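Local coordinates for protein OBCA, Oxalate Biosynthetic Component A (Burkholderia glumae, PDB 4NNB) that is probably an enzyme with a TIM-barrel domain, which binds a magnesium ion and an oxaloacetate ion, at residues L425-L430 / L463-D468; I446-P451 / V459-G464; E405-L410 / G452-L457; A353-A358 / D396-R401. All blocks are in the same frame, centred on the assembly; numbering follows the deposited sequence.

Contact 1 (L425-L430 / L463-D468); sequences LAIGQL and LGLGLD
Ile-427 and Leu-430 of helix 416-440 meet Gly-464 and Leu-465 at the end of helix 458-465. This is an apolar helix-to-helix contact on the outer, helical layer of the TIM barrel. No hydrogen bond crosses between the two segments. The closest pair of CA atoms, in Ile-427 and Leu-465, is 6.7 Å apart.

Leu-465 does most of the touching, and its two methyls go to different partners. CD1 of Leu-465 lies 3.7 Å from CB of Leu-430, and these two side chains cross at about a right angle. CD2 of Leu-465 comes to 4.0 Å from CG2 of Ile-427. Here the two side chains slide past one another in opposite directions. The second branch of Ile-427 runs the other way: CG1 sits anti to the carbonyl carbon (chi1 -69°) and carries CD1 over the bare backbone of Gly-464. The gap from Ile-427 CD1 to Gly-464 CA is 4.0 Å. A glycine at this point brings helix backbone, not a side chain, up to the methyl.

Just beyond, Gly-466 takes a positive phi (74°) and closes the helix in a Schellman motif. Its N bonds to O of Leu-463 over 3.2 Å. The chain can then turn toward strand 469-472. Leu-430 is buried and also touches Ile-448 of strand 444-449 and Val-461.

The contact is made mainly by methyl groups packed on methyls, a CB and the Gly-464 CA. Between the two segments the hold is therefore apolar, and the weak hydrogen bond from Arg-431 NH1 to Gly-464 O lies beside it.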
loop_
_atom_site.group_PDB
_atom_site.type_symbol
_atom_site.label_atom_id
_atom_site.label_comp_id
_atom_site.label_asym_id
_atom_site.label_seq_id
_atom_site.Cartn_x
_atom_site.Cartn_y
_atom_site.Cartn_z
ATOM N N LEU A 425 -1.702 -13.040 -20.505
ATOM C CA LEU A 425 -0.392 -12.408 -20.607
ATOM C C LEU A 425 0.364 -12.493 -19.287
ATOM O O LEU A 425 1.583 -12.660 -19.275
ATOM C CB LEU A 425 -0.529 -10.945 -21.013
ATOM C CG LEU A 425 -1.272 -10.674 -22.318
ATOM C CD1 LEU A 425 -1.441 -9.181 -22.529
ATOM C CD2 LEU A 425 -0.524 -11.288 -23.479
ATOM N N ALA A 426 -0.365 -12.364 -18.183
ATOM C CA ALA A 426 0.241 -12.401 -16.855
ATOM C C ALA A 426 0.796 -13.787 -16.582
ATOM O O ALA A 426 1.967 -13.938 -16.196
ATOM C CB ALA A 426 -0.778 -12.014 -15.792
ATOM N N ILE A 427 -0.049 -14.796 -16.791
ATOM C CA ILE A 427 0.347 -16.191 -16.618
ATOM C C ILE A 427 1.539 -16.571 -17.501
ATOM O O ILE A 427 2.459 -17.249 -17.035
ATOM C CB ILE A 427 -0.841 -17.155 -16.858
ATOM C CG1 ILE A 427 -1.863 -16.991 -15.738
ATOM C CG2 ILE A 427 -0.377 -18.598 -16.896
ATOM C CD1 ILE A 427 -3.034 -17.956 -15.808
ATOM N N GLY A 428 1.527 -16.128 -18.759
ATOM C CA GLY A 428 2.617 -16.417 -19.679
ATOM C C GLY A 428 3.945 -15.834 -19.216
ATOM O O GLY A 428 5.003 -16.442 -19.397
ATOM N N GLN A 429 3.894 -14.647 -18.618
ATOM C CA GLN A 429 5.106 -14.026 -18.096
ATOM C C GLN A 429 5.561 -14.686 -16.795
ATOM O O GLN A 429 6.757 -14.914 -16.592
ATOM C CB GLN A 429 4.889 -12.527 -17.889
ATOM C CG GLN A 429 4.820 -11.740 -19.178
ATOM C CD GLN A 429 6.170 -11.625 -19.835
ATOM O OE1 GLN A 429 7.077 -10.986 -19.299
ATOM N NE2 GLN A 429 6.323 -12.260 -20.993
ATOM N N LEU A 430 4.611 -15.002 -15.919
ATOM C CA LEU A 430 4.952 -15.472 -14.584
ATOM C C LEU A 430 5.222 -16.970 -14.525
ATOM O O LEU A 430 5.939 -17.428 -13.634
ATOM C CB LEU A 430 3.868 -15.080 -13.565
ATOM C CG LEU A 430 3.723 -13.578 -13.302
ATOM C CD1 LEU A 430 2.482 -13.305 -12.435
ATOM C CD2 LEU A 430 4.982 -13.039 -12.630
ATOM N N LEU A 463 -4.566 -18.696 -9.119
ATOM C CA LEU A 463 -5.174 -20.005 -9.274
ATOM C C LEU A 463 -4.603 -20.700 -10.510
ATOM O O LEU A 463 -4.322 -21.899 -10.485
ATOM C CB LEU A 463 -6.698 -19.859 -9.355
ATOM C CG LEU A 463 -7.490 -20.349 -8.134
ATOM C CD1 LEU A 463 -6.705 -20.290 -6.841
ATOM C CD2 LEU A 463 -8.811 -19.602 -7.985
ATOM N N GLY A 464 -4.401 -19.937 -11.577
ATOM C CA GLY A 464 -3.916 -20.499 -12.823
ATOM C C GLY A 464 -2.452 -20.898 -12.763
ATOM O O GLY A 464 -1.993 -21.713 -13.569
ATOM N N LEU A 465 -1.716 -20.316 -11.818
ATOM C CA LEU A 465 -0.298 -20.626 -11.652
ATOM C C LEU A 465 -0.088 -21.723 -10.626
ATOM O O LEU A 465 1.024 -22.235 -10.473
ATOM C CB LEU A 465 0.484 -19.379 -11.236
ATOM C CG LEU A 465 0.700 -18.340 -12.326
ATOM C CD1 LEU A 465 1.245 -17.033 -11.732
ATOM C CD2 LEU A 465 1.619 -18.877 -13.432
ATOM N N GLY A 466 -1.154 -22.078 -9.914
ATOM C CA GLY A 466 -1.053 -23.068 -8.859
ATOM C C GLY A 466 -0.356 -22.531 -7.624
ATOM O O GLY A 466 0.271 -23.289 -6.866
ATOM N N LEU A 467 -0.478 -21.223 -7.404
ATOM C CA LEU A 467 0.199 -20.589 -6.273
ATOM C C LEU A 467 -0.379 -20.997 -4.922
ATOM O O LEU A 467 -1.526 -21.432 -4.824
ATOM C CB LEU A 467 0.199 -19.069 -6.421
ATOM C CG LEU A 467 0.983 -18.580 -7.635
ATOM C CD1 LEU A 467 1.261 -17.081 -7.547
ATOM C CD2 LEU A 467 2.298 -19.362 -7.797
ATOM N N ASP A 468 0.431 -20.845 -3.881
ATOM C CA ASP A 468 0.053 -21.227 -2.533
ATOM C C ASP A 468 -0.508 -20.088 -1.700
ATOM O O ASP A 468 -0.976 -20.306 -0.586
ATOM C CB ASP A 468 1.272 -21.787 -1.824
ATOM C CG ASP A 468 1.923 -22.879 -2.616
ATOM O OD1 ASP A 468 1.413 -24.011 -2.561
ATOM O OD2 ASP A 468 2.916 -22.602 -3.312
#

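Contact 2 (I446-P451 / V459-G464); sequences ISILLP and VDVALG
The shortest hydrogen bond within the two segments runs from Gly-464 N to Asp-460 O, 2.9 Å, in the helix that sets Val-461 and Ala-462 against Ile-448. Leu-463 N bonds to Val-459 O in the same way, over 3.0 Å. These bonds stay inside helix 458-465, and no polar bond crosses between the two segments.

Ile-448 is the one strand residue that meets the helix, and it uses two methyls. Its CD1 reaches CG1 of Val-461 at 3.7 Å. Its CG2 lies 3.8 Å from CB of Ala-462. In the longer branch, CG1 anti to N (chi1 -173°) and an extended second torsion carry CD1 to Val-461. The shorter branch, CG2, is tucked between N and the carbonyl carbon and faces Ala-462. Ile-448 and Val-461 cross at about a right angle. The small Ala-462 lets the helix sit close, with its CA 6.7 Å from that of Ile-448.

The backbone of Ile-448 bonds to Gly-469 and Arg-471 of the neighbouring parallel strand. Strand 444-449, helix 458-465 and strand 469-472 thus form a beta-alpha-beta crossover. On the far side of the helix, Asp-460 OD1 makes a salt bridge with Arg-509 and OD2 a hydrogen bond with His-419.

All three touching residues are buried. Between these segments only hydrocarbon meets, while the backbone bonds of Ile-448 go to the neighbouring strand.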
loop_
_atom_site.group_PDB
_atom_site.type_symbol
_atom_site.label_atom_id
_atom_site.label_comp_id
_atom_site.label_asym_id
_atom_site.label_seq_id
_atom_site.Cartn_x
_atom_site.Cartn_y
_atom_site.Cartn_z
ATOM N N ILE A 446 4.783 -20.388 -2.788
ATOM C CA ILE A 446 4.913 -19.176 -3.570
ATOM C C ILE A 446 3.599 -18.395 -3.525
ATOM O O ILE A 446 2.525 -18.924 -3.865
ATOM C CB ILE A 446 5.286 -19.510 -5.024
ATOM C CG1 ILE A 446 6.571 -20.363 -5.056
ATOM C CG2 ILE A 446 5.450 -18.241 -5.867
ATOM C CD1 ILE A 446 6.977 -20.804 -6.461
ATOM N N SER A 447 3.691 -17.139 -3.096
ATOM C CA SER A 447 2.537 -16.244 -3.097
ATOM C C SER A 447 2.712 -15.171 -4.156
ATOM O O SER A 447 3.804 -15.013 -4.724
ATOM C CB SER A 447 2.350 -15.605 -1.721
ATOM O OG SER A 447 2.079 -16.580 -0.735
ATOM N N ILE A 448 1.634 -14.438 -4.425
ATOM C CA ILE A 448 1.685 -13.315 -5.353
ATOM C C ILE A 448 1.047 -12.050 -4.770
ATOM O O ILE A 448 0.084 -12.127 -4.002
ATOM C CB ILE A 448 1.018 -13.676 -6.697
ATOM C CG1 ILE A 448 1.222 -12.564 -7.732
ATOM C CG2 ILE A 448 -0.480 -14.001 -6.501
ATOM C CD1 ILE A 448 0.899 -12.989 -9.188
ATOM N N LEU A 449 1.609 -10.896 -5.118
ATOM C CA LEU A 449 0.953 -9.622 -4.872
ATOM C C LEU A 449 0.834 -8.922 -6.196
ATOM O O LEU A 449 1.569 -9.238 -7.144
ATOM C CB LEU A 449 1.754 -8.752 -3.887
ATOM C CG LEU A 449 3.088 -8.152 -4.339
ATOM C CD1 LEU A 449 2.923 -6.821 -5.069
ATOM C CD2 LEU A 449 4.015 -7.987 -3.130
ATOM N N LEU A 450 -0.068 -7.947 -6.254
ATOM C CA LEU A 450 -0.164 -7.053 -7.401
ATOM C C LEU A 450 -0.464 -5.630 -6.933
ATOM O O LEU A 450 -1.137 -5.445 -5.917
ATOM C CB LEU A 450 -1.262 -7.525 -8.362
ATOM C CG LEU A 450 -0.979 -8.729 -9.267
ATOM C CD1 LEU A 450 -2.269 -9.195 -9.939
ATOM C CD2 LEU A 450 0.039 -8.355 -10.317
ATOM N N PRO A 451 0.031 -4.619 -7.670
ATOM C CA PRO A 451 -0.297 -3.236 -7.291
ATOM C C PRO A 451 -1.802 -3.022 -7.426
ATOM O O PRO A 451 -2.427 -3.677 -8.268
ATOM C CB PRO A 451 0.443 -2.382 -8.329
ATOM C CG PRO A 451 1.358 -3.320 -9.077
ATOM C CD PRO A 451 0.754 -4.694 -8.950
ATOM N N VAL A 459 -6.758 -13.221 -8.197
ATOM C CA VAL A 459 -7.254 -14.576 -8.007
ATOM C C VAL A 459 -7.078 -15.452 -9.250
ATOM O O VAL A 459 -6.634 -16.591 -9.130
ATOM C CB VAL A 459 -8.712 -14.587 -7.513
ATOM C CG1 VAL A 459 -9.262 -16.014 -7.484
ATOM C CG2 VAL A 459 -8.784 -13.961 -6.134
ATOM N N ASP A 460 -7.406 -14.932 -10.432
ATOM C CA ASP A 460 -7.273 -15.735 -11.648
ATOM C C ASP A 460 -5.814 -16.145 -11.871
ATOM O O ASP A 460 -5.527 -17.309 -12.165
ATOM C CB ASP A 460 -7.778 -14.984 -12.877
ATOM C CG ASP A 460 -9.298 -14.906 -12.940
ATOM O OD1 ASP A 460 -9.980 -15.772 -12.353
ATOM O OD2 ASP A 460 -9.804 -13.968 -13.582
ATOM N N VAL A 461 -4.903 -15.183 -11.723
ATOM C CA VAL A 461 -3.480 -15.441 -11.939
ATOM C C VAL A 461 -2.927 -16.429 -10.926
ATOM O O VAL A 461 -2.187 -17.344 -11.281
ATOM C CB VAL A 461 -2.657 -14.144 -11.899
ATOM C CG1 VAL A 461 -1.159 -14.451 -11.904
ATOM C CG2 VAL A 461 -3.010 -13.269 -13.072
ATOM N N ALA A 462 -3.301 -16.265 -9.661
ATOM C CA ALA A 462 -2.785 -17.136 -8.613
ATOM C C ALA A 462 -3.289 -18.571 -8.774
ATOM O O ALA A 462 -2.548 -19.546 -8.565
ATOM C CB ALA A 462 -3.159 -16.596 -7.247
ATOM N N LEU A 463 -4.566 -18.696 -9.119
ATOM C CA LEU A 463 -5.174 -20.005 -9.274
ATOM C C LEU A 463 -4.603 -20.700 -10.510
ATOM O O LEU A 463 -4.322 -21.899 -10.485
ATOM C CB LEU A 463 -6.698 -19.859 -9.355
ATOM C CG LEU A 463 -7.490 -20.349 -8.134
ATOM C CD1 LEU A 463 -6.705 -20.290 -6.841
ATOM C CD2 LEU A 463 -8.811 -19.602 -7.985
ATOM N N GLY A 464 -4.401 -19.937 -11.577
ATOM C CA GLY A 464 -3.916 -20.499 -12.823
ATOM C C GLY A 464 -2.452 -20.898 -12.763
ATOM O O GLY A 464 -1.993 -21.713 -13.569
#

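Contact 3 (E405-L410 / G452-L457)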
loop_
_atom_site.group_PDB
_atom_site.type_symbol
_atom_site.label_atom_id
_atom_site.label_comp_id
_atom_site.label_asym_id
_atom_site.label_seq_id
_atom_site.Cartn_x
_atom_site.Cartn_y
_atom_site.Cartn_z
ATOM N N GLU A 405 2.405 -3.112 -19.708
ATOM C CA GLU A 405 1.676 -1.997 -20.311
ATOM C C GLU A 405 0.440 -2.481 -21.089
ATOM O O GLU A 405 -0.610 -1.839 -21.055
ATOM C CB GLU A 405 2.608 -1.151 -21.190
ATOM C CG GLU A 405 3.642 -0.355 -20.384
ATOM C CD GLU A 405 4.693 0.321 -21.247
ATOM O OE1 GLU A 405 4.910 -0.114 -22.396
ATOM O OE2 GLU A 405 5.302 1.292 -20.773
ATOM N N GLU A 406 0.561 -3.620 -21.763
ATOM C CA GLU A 406 -0.559 -4.212 -22.490
ATOM C C GLU A 406 -1.643 -4.666 -21.517
ATOM O O GLU A 406 -2.841 -4.491 -21.773
ATOM C CB GLU A 406 -0.080 -5.390 -23.354
ATOM C CG GLU A 406 -1.142 -5.973 -24.298
ATOM C CD GLU A 406 -0.550 -6.893 -25.372
ATOM O OE1 GLU A 406 0.695 -6.968 -25.494
ATOM O OE2 GLU A 406 -1.335 -7.540 -26.100
ATOM N N ILE A 407 -1.212 -5.241 -20.397
ATOM C CA ILE A 407 -2.124 -5.685 -19.348
ATOM C C ILE A 407 -2.928 -4.521 -18.754
ATOM O O ILE A 407 -4.143 -4.636 -18.567
ATOM C CB ILE A 407 -1.369 -6.451 -18.232
ATOM C CG1 ILE A 407 -0.959 -7.837 -18.726
ATOM C CG2 ILE A 407 -2.225 -6.587 -16.992
ATOM C CD1 ILE A 407 0.013 -8.551 -17.795
ATOM N N SER A 408 -2.255 -3.408 -18.467
ATOM C CA SER A 408 -2.924 -2.227 -17.926
ATOM C C SER A 408 -3.956 -1.683 -18.921
ATOM O O SER A 408 -5.063 -1.296 -18.538
ATOM C CB SER A 408 -1.904 -1.141 -17.564
ATOM O OG SER A 408 -1.037 -1.580 -16.528
ATOM N N SER A 409 -3.584 -1.667 -20.196
ATOM C CA SER A 409 -4.493 -1.246 -21.259
ATOM C C SER A 409 -5.743 -2.128 -21.317
ATOM O O SER A 409 -6.869 -1.630 -21.374
ATOM C CB SER A 409 -3.765 -1.263 -22.603
ATOM O OG SER A 409 -4.664 -1.009 -23.666
ATOM N N LEU A 410 -5.535 -3.441 -21.290
ATOM C CA LEU A 410 -6.636 -4.392 -21.306
ATOM C C LEU A 410 -7.568 -4.256 -20.096
ATOM O O LEU A 410 -8.798 -4.305 -20.250
ATOM C CB LEU A 410 -6.108 -5.821 -21.437
ATOM C CG LEU A 410 -5.534 -6.193 -22.806
ATOM C CD1 LEU A 410 -4.573 -7.351 -22.670
ATOM C CD2 LEU A 410 -6.649 -6.563 -23.771
ATOM N N GLY A 452 -2.365 -2.144 -6.599
ATOM C CA GLY A 452 -3.796 -1.845 -6.608
ATOM C C GLY A 452 -4.526 -1.920 -7.945
ATOM O O GLY A 452 -5.463 -2.704 -8.082
ATOM N N PRO A 453 -4.089 -1.131 -8.939
ATOM C CA PRO A 453 -4.827 -1.038 -10.209
ATOM C C PRO A 453 -4.847 -2.324 -11.041
ATOM O O PRO A 453 -5.612 -2.399 -11.999
ATOM C CB PRO A 453 -4.074 0.059 -10.965
ATOM C CG PRO A 453 -3.412 0.879 -9.898
ATOM C CD PRO A 453 -3.000 -0.135 -8.871
ATOM N N MET A 454 -4.028 -3.312 -10.684
ATOM C CA MET A 454 -3.994 -4.587 -11.398
ATOM C C MET A 454 -4.657 -5.710 -10.611
ATOM O O MET A 454 -4.710 -6.856 -11.074
ATOM C CB MET A 454 -2.537 -4.993 -11.699
ATOM C CG MET A 454 -1.810 -4.058 -12.627
ATOM S SD MET A 454 -0.090 -4.536 -12.972
ATOM C CE MET A 454 -0.357 -6.100 -13.822
ATOM N N GLN A 455 -5.171 -5.397 -9.425
ATOM C CA GLN A 455 -5.587 -6.455 -8.505
ATOM C C GLN A 455 -6.802 -7.293 -8.916
ATOM O O GLN A 455 -7.054 -8.325 -8.309
ATOM C CB GLN A 455 -5.739 -5.923 -7.073
ATOM C CG GLN A 455 -4.383 -5.702 -6.375
ATOM C CD GLN A 455 -4.528 -5.188 -4.960
ATOM O OE1 GLN A 455 -5.618 -4.810 -4.531
ATOM N NE2 GLN A 455 -3.430 -5.171 -4.223
ATOM N N ASN A 456 -7.542 -6.879 -9.940
ATOM C CA ASN A 456 -8.649 -7.727 -10.407
ATOM C C ASN A 456 -8.121 -9.043 -10.981
ATOM O O ASN A 456 -8.859 -10.003 -11.128
ATOM C CB ASN A 456 -9.536 -7.007 -11.429
ATOM C CG ASN A 456 -10.325 -5.853 -10.817
ATOM O OD1 ASN A 456 -10.531 -5.808 -9.610
ATOM N ND2 ASN A 456 -10.763 -4.918 -11.655
ATOM N N LEU A 457 -6.828 -9.069 -11.290
ATOM C CA LEU A 457 -6.164 -10.245 -11.837
ATOM C C LEU A 457 -5.733 -11.230 -10.764
ATOM O O LEU A 457 -5.451 -12.389 -11.072
ATOM C CB LEU A 457 -4.914 -9.818 -12.618
ATOM C CG LEU A 457 -5.101 -8.884 -13.805
ATOM C CD1 LEU A 457 -3.754 -8.446 -14.347
ATOM C CD2 LEU A 457 -5.912 -9.584 -14.891
#
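Ile-407 of helix 401-413 buries the most surface here, with Met-454 next and Leu-457 third. One methyl, CG2 of Ile-407, touches both partners. It stands 3.6 Å from CD1 of Leu-457 and 3.7 Å from CE of Met-454. The two partner methyls, Leu-457 CD1 and Met-454 CE, are themselves 4.2 Å apart, so the three form a compact cluster.

The Met-454 chain runs out straight to SD, then bends at chi3 (64°) to bring CE onto Ile-407. SD stays farther back, 5.0 Å from Ile-407 CG2. Met-454 and Ile-407 cross at about a right angle, and Leu-457 comes in at a slant.

The remaining branch of Ile-407 faces other neighbours: it packs on Leu-425 and Ala-426 of helix 416-440 and on Ile-399. The segment 452-457 is part of the loop between strand 444-449 and helix 458-465. Its turns are held by their own bonds, such as Gln-455 N to Gly-452 O at 3.0 Å.

All three touching residues are buried. Three methyl groups meet and no hydrogen bond crosses between the segments, which makes the join of helix and loop apolar, with no directional bond to fix it.

Contact 4 (A353-A358 / D396-R401); sequences AIVDNA and DSLIAR
Ala-353 and Asp-396 make the polar part of this contact. N of Ala-353 donates a hydrogen bond to OD2 of Asp-396, 3.1 Å long, with an angle of 158° at the hydrogen. OD2 is met on its syn side, and the donor lies 16° out of the carboxylate plane. CG of Asp-396 is swung anti to its own N (chi1 -161°), which presents the carboxylate to the helix start. CB of Ala-353 rests 3.5 Å from the same OD2.

The carboxylate thus faces the first turn of helix 352-359. The positive end of the helix dipole would probably help to stabilise its charge. The backbone of Asp-396 also bonds to His-352, so both parts of the residue hold this turn. Asn-351 OD1 takes the next amide, that of Ile-354. Asp-356 is a second acid nearby, its OD2 6.2 Å from Asp-396 OD1, and it pairs with Arg-436 through its other oxygen.

The apolar part is slight. CG2 of Val-355 and CD2 of Leu-398 approach to 4.4 Å.

Segment 396-401 leads from strand 393-395 into helix 401-413, with Ala-400 at the N-cap position. The arrangement is a side-chain-to-amide bond at the N-terminal first turn of helix 352-359. That helix follows barrel strand 344-349, which carries Glu-348 of the oxaloacetate pocket; the Leu-398 side chain is about 13 Å from the ligand.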
loop_
_atom_site.group_PDB
_atom_site.type_symbol
_atom_site.label_atom_id
_atom_site.label_comp_id
_atom_site.label_asym_id
_atom_site.label_seq_id
_atom_site.Cartn_x
_atom_site.Cartn_y
_atom_site.Cartn_z
ATOM N N ALA A 353 16.815 -11.011 -11.628
ATOM C CA ALA A 353 18.092 -11.178 -10.937
ATOM C C ALA A 353 17.880 -11.967 -9.646
ATOM O O ALA A 353 18.660 -12.870 -9.320
ATOM C CB ALA A 353 18.716 -9.825 -10.642
ATOM N N ILE A 354 16.804 -11.651 -8.923
ATOM C CA ILE A 354 16.503 -12.390 -7.692
ATOM C C ILE A 354 16.213 -13.865 -7.963
ATOM O O ILE A 354 16.696 -14.742 -7.230
ATOM C CB ILE A 354 15.398 -11.701 -6.858
ATOM C CG1 ILE A 354 16.018 -10.522 -6.100
ATOM C CG2 ILE A 354 14.736 -12.682 -5.890
ATOM C CD1 ILE A 354 15.022 -9.473 -5.592
ATOM N N VAL A 355 15.453 -14.149 -9.016
ATOM C CA VAL A 355 15.201 -15.544 -9.396
ATOM C C VAL A 355 16.512 -16.290 -9.709
ATOM O O VAL A 355 16.751 -17.391 -9.194
ATOM C CB VAL A 355 14.247 -15.657 -10.604
ATOM C CG1 VAL A 355 13.956 -17.139 -10.904
ATOM C CG2 VAL A 355 12.938 -14.901 -10.332
ATOM N N ASP A 356 17.353 -15.679 -10.540
ATOM C CA ASP A 356 18.655 -16.255 -10.875
ATOM C C ASP A 356 19.486 -16.532 -9.631
ATOM O O ASP A 356 20.052 -17.610 -9.473
ATOM C CB ASP A 356 19.437 -15.302 -11.768
ATOM C CG ASP A 356 18.812 -15.130 -13.130
ATOM O OD1 ASP A 356 17.977 -15.970 -13.524
ATOM O OD2 ASP A 356 19.167 -14.147 -13.808
ATOM N N ASN A 357 19.548 -15.557 -8.735
ATOM C CA ASN A 357 20.386 -15.691 -7.541
ATOM C C ASN A 357 19.859 -16.699 -6.521
ATOM O O ASN A 357 20.622 -17.497 -5.967
ATOM C CB ASN A 357 20.609 -14.320 -6.900
ATOM C CG ASN A 357 21.402 -13.378 -7.806
ATOM O OD1 ASN A 357 21.932 -13.799 -8.838
ATOM N ND2 ASN A 357 21.503 -12.107 -7.411
ATOM N N ALA A 358 18.551 -16.667 -6.280
ATOM C CA ALA A 358 17.941 -17.547 -5.288
ATOM C C ALA A 358 18.111 -18.993 -5.703
ATOM O O ALA A 358 18.349 -19.861 -4.865
ATOM C CB ALA A 358 16.469 -17.222 -5.098
ATOM N N ASP A 396 13.980 -5.558 -15.986
ATOM C CA ASP A 396 14.212 -6.813 -15.294
ATOM C C ASP A 396 12.949 -7.207 -14.521
ATOM O O ASP A 396 12.996 -8.021 -13.602
ATOM C CB ASP A 396 15.440 -6.696 -14.373
ATOM C CG ASP A 396 16.013 -8.054 -13.988
ATOM O OD1 ASP A 396 15.998 -8.965 -14.842
ATOM O OD2 ASP A 396 16.466 -8.226 -12.832
ATOM N N SER A 397 11.818 -6.621 -14.920
ATOM C CA SER A 397 10.524 -6.891 -14.295
ATOM C C SER A 397 10.093 -8.345 -14.494
ATOM O O SER A 397 10.391 -8.947 -15.525
ATOM C CB SER A 397 9.446 -5.962 -14.878
ATOM O OG SER A 397 9.878 -4.614 -14.933
ATOM N N LEU A 398 9.384 -8.906 -13.520
ATOM C CA LEU A 398 8.858 -10.264 -13.670
ATOM C C LEU A 398 7.895 -10.329 -14.855
ATOM O O LEU A 398 7.980 -11.229 -15.695
ATOM C CB LEU A 398 8.140 -10.722 -12.408
ATOM C CG LEU A 398 8.943 -10.833 -11.116
ATOM C CD1 LEU A 398 8.065 -11.520 -10.080
ATOM C CD2 LEU A 398 10.235 -11.596 -11.347
ATOM N N ILE A 399 6.965 -9.380 -14.895
ATOM C CA ILE A 399 6.126 -9.181 -16.066
ATOM C C ILE A 399 6.812 -8.075 -16.848
ATOM O O ILE A 399 6.860 -6.933 -16.396
ATOM C CB ILE A 399 4.694 -8.744 -15.685
ATOM C CG1 ILE A 399 4.031 -9.789 -14.774
ATOM C CG2 ILE A 399 3.858 -8.508 -16.943
ATOM C CD1 ILE A 399 2.631 -9.391 -14.254
ATOM N N ALA A 400 7.380 -8.424 -17.998
ATOM C CA ALA A 400 8.089 -7.453 -18.831
ATOM C C ALA A 400 7.264 -6.182 -18.978
ATOM O O ALA A 400 6.040 -6.252 -19.120
ATOM C CB ALA A 400 8.400 -8.060 -20.194
ATOM N N ARG A 401 7.920 -5.026 -18.912
ATOM C CA ARG A 401 7.193 -3.763 -18.910
ATOM C C ARG A 401 6.288 -3.628 -20.133
ATOM O O ARG A 401 5.145 -3.200 -20.004
ATOM C CB ARG A 401 8.126 -2.551 -18.803
ATOM C CG ARG A 401 7.368 -1.220 -18.935
ATOM C CD ARG A 401 8.199 -0.015 -18.521
ATOM N NE ARG A 401 7.390 1.203 -18.504
ATOM C CZ ARG A 401 7.563 2.213 -17.654
ATOM N NH1 ARG A 401 6.768 3.278 -17.712
ATOM N NH2 ARG A 401 8.524 2.160 -16.736
#

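In the fold
The four contacts lie around one sector of the TIM barrel. Contacts 1 and 2 have centres about 7 Å apart and share helix 458-465. Contact 3 lies about 14 Å from contact 1 and 13 Å from contact 2; contact 4 is about 15 Å from contact 1. Along the chain, contact 4 closes first. Contact 3 then interlaces with contacts 1 and 2, and contact 2 opens inside contact 1, both ending on helix 458-465. Helix 416-440 links its neighbours: Leu-425 packs on Leu-410, and Gln-429 OE1 probably bonds Ala-400 N. Contacts 1 and 3 thus join the outer helices and the 452-457 loop, contact 2 seats helix 458-465 on strand 444-449, and contact 4 adds helix 352-359 through the 396-401 loop.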